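PDB 6ZQ3: silicatein alpha from Tethya aurantium, which belongs to the papain-like cysteine peptidase family and, as a silicatein of sponge spicules, probably promotes the formation of biogenic silica. Local coordinates for residues A[7-11]-A[12-16]. Sequence-based numbering, arbitrary orientation.
Sequences DWRTK and GAVTG
Arg9 and Val14 meet through their aliphatic parts. With its CG anti to the carbonyl carbon (chi1 -72°), Arg9 CG lies 3.7 Å from Val14 CB, with Val14 CG2 slightly farther off. The bend at chi3 then turns the tip back to Asp7. There NE makes weak bonds to the carboxylate, while Arg9 NH2 forms a salt bridge of 2.6 Å with Asp7 OD2, on the syn lone pair of that oxygen and within 1° of the guanidinium plane. Asp7 OD1 also accepts from Arg9 N at 2.9 Å, an Asx turn at the junction of strand 6-7 with the 3-10 turn 8-10. In this papain-type fold the 3-10 turn begins the loop leading to helix 26-43, whose Leu41 touches Trp8, Lys11 and Ala13. A Schellman motif follows, with Gly12 at phi 59°: its 6→1 bond runs from Ala13 N to Trp8 O (3.0 Å), its 5→2 bond from Gly12 N, above the carbonyl plane, to Arg9 O (3.1 Å). Lys11 N and Ala13 N grip Trp8 O from opposite faces of its plane. Trp8 CB packs 4.0 Å from Ala13 CB and equally near Val14 CG2, whereas its indole NE1 bonds to Val128 O.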
loop_
_atom_site.group_PDB
_atom_site.type_symbol
_atom_site.label_atom_id
_atom_site.label_comp_id
_atom_site.label_asym_id
_atom_site.label_seq_id
_atom_site.Cartn_x
_atom_site.Cartn_y
_atom_site.Cartn_z
ATOM N N ASP A 7 -13.963 2.278 6.869
ATOM C CA ASP A 7 -13.472 2.273 5.511
ATOM C C ASP A 7 -13.116 3.718 5.227
ATOM O O ASP A 7 -13.977 4.601 5.350
ATOM C CB ASP A 7 -14.564 1.777 4.578
ATOM C CG ASP A 7 -14.190 1.892 3.116
ATOM O OD1 ASP A 7 -13.215 2.587 2.772
ATOM O OD2 ASP A 7 -14.892 1.285 2.296
ATOM N N TRP A 8 -11.862 3.975 4.856
ATOM C CA TRP A 8 -11.371 5.357 4.771
ATOM C C TRP A 8 -11.882 6.127 3.552
ATOM O O TRP A 8 -11.630 7.335 3.431
ATOM C CB TRP A 8 -9.849 5.398 4.833
ATOM C CG TRP A 8 -9.361 5.287 6.221
ATOM C CD1 TRP A 8 -8.698 4.244 6.782
ATOM C CD2 TRP A 8 -9.539 6.254 7.252
ATOM N NE1 TRP A 8 -8.443 4.505 8.100
ATOM C CE2 TRP A 8 -8.950 5.736 8.411
ATOM C CE3 TRP A 8 -10.130 7.521 7.300
ATOM C CZ2 TRP A 8 -8.939 6.434 9.612
ATOM C CZ3 TRP A 8 -10.109 8.217 8.490
ATOM C CH2 TRP A 8 -9.521 7.671 9.634
ATOM N N ARG A 9 -12.624 5.457 2.662
ATOM C CA ARG A 9 -13.390 6.194 1.663
ATOM C C ARG A 9 -14.475 7.039 2.317
ATOM O O ARG A 9 -14.967 7.996 1.720
ATOM C CB ARG A 9 -14.022 5.269 0.662
ATOM C CG ARG A 9 -13.021 4.658 -0.279
ATOM C CD ARG A 9 -13.705 3.657 -1.182
ATOM N NE ARG A 9 -14.272 2.551 -0.410
ATOM C CZ ARG A 9 -14.773 1.447 -0.947
ATOM N NH1 ARG A 9 -14.795 1.295 -2.272
ATOM N NH2 ARG A 9 -15.243 0.487 -0.153
ATOM N N THR A 10 -14.850 6.685 3.536
ATOM C CA THR A 10 -15.786 7.489 4.305
ATOM C C THR A 10 -15.248 8.893 4.594
ATOM O O THR A 10 -16.023 9.833 4.763
ATOM C CB THR A 10 -16.115 6.770 5.613
ATOM O OG1 THR A 10 -16.878 5.609 5.289
ATOM C CG2 THR A 10 -16.937 7.613 6.490
ATOM N N LYS A 11 -13.920 9.018 4.652
ATOM C CA LYS A 11 -13.254 10.291 4.866
ATOM C C LYS A 11 -12.597 10.851 3.594
ATOM O O LYS A 11 -11.794 11.787 3.663
ATOM C CB LYS A 11 -12.235 10.131 5.992
ATOM C CG LYS A 11 -12.663 10.806 7.285
ATOM C CD LYS A 11 -12.559 12.314 7.137
ATOM C CE LYS A 11 -12.570 13.028 8.478
ATOM N NZ LYS A 11 -11.947 14.380 8.330
ATOM N N GLY A 12 -12.958 10.291 2.437
ATOM C CA GLY A 12 -12.353 10.683 1.150
ATOM C C GLY A 12 -10.834 10.506 1.070
ATOM O O GLY A 12 -10.152 11.271 0.386
ATOM N N ALA A 13 -10.321 9.481 1.747
ATOM C CA ALA A 13 -8.897 9.271 1.914
ATOM C C ALA A 13 -8.315 8.169 1.022
ATOM O O ALA A 13 -7.156 7.785 1.221
ATOM C CB ALA A 13 -8.615 8.933 3.382
ATOM N N VAL A 14 -9.106 7.624 0.087
ATOM C CA VAL A 14 -8.655 6.526 -0.798
ATOM C C VAL A 14 -8.960 6.812 -2.263
ATOM O O VAL A 14 -10.093 7.089 -2.595
ATOM C CB VAL A 14 -9.341 5.179 -0.456
ATOM C CG1 VAL A 14 -8.930 4.103 -1.460
ATOM C CG2 VAL A 14 -9.022 4.726 0.975
ATOM N N THR A 15 -7.958 6.681 -3.133
ATOM C CA THR A 15 -8.147 6.825 -4.593
ATOM C C THR A 15 -8.674 5.562 -5.260
ATOM O O THR A 15 -8.771 4.502 -4.658
ATOM C CB THR A 15 -6.824 7.157 -5.314
ATOM O OG1 THR A 15 -5.869 6.098 -5.103
ATOM C CG2 THR A 15 -6.260 8.448 -4.791
ATOM N N GLY A 16 -8.992 5.693 -6.535
ATOM C CA GLY A 16 -9.399 4.567 -7.327
ATOM C C GLY A 16 -8.340 3.493 -7.331
ATOM O O GLY A 16 -7.214 3.717 -6.926
#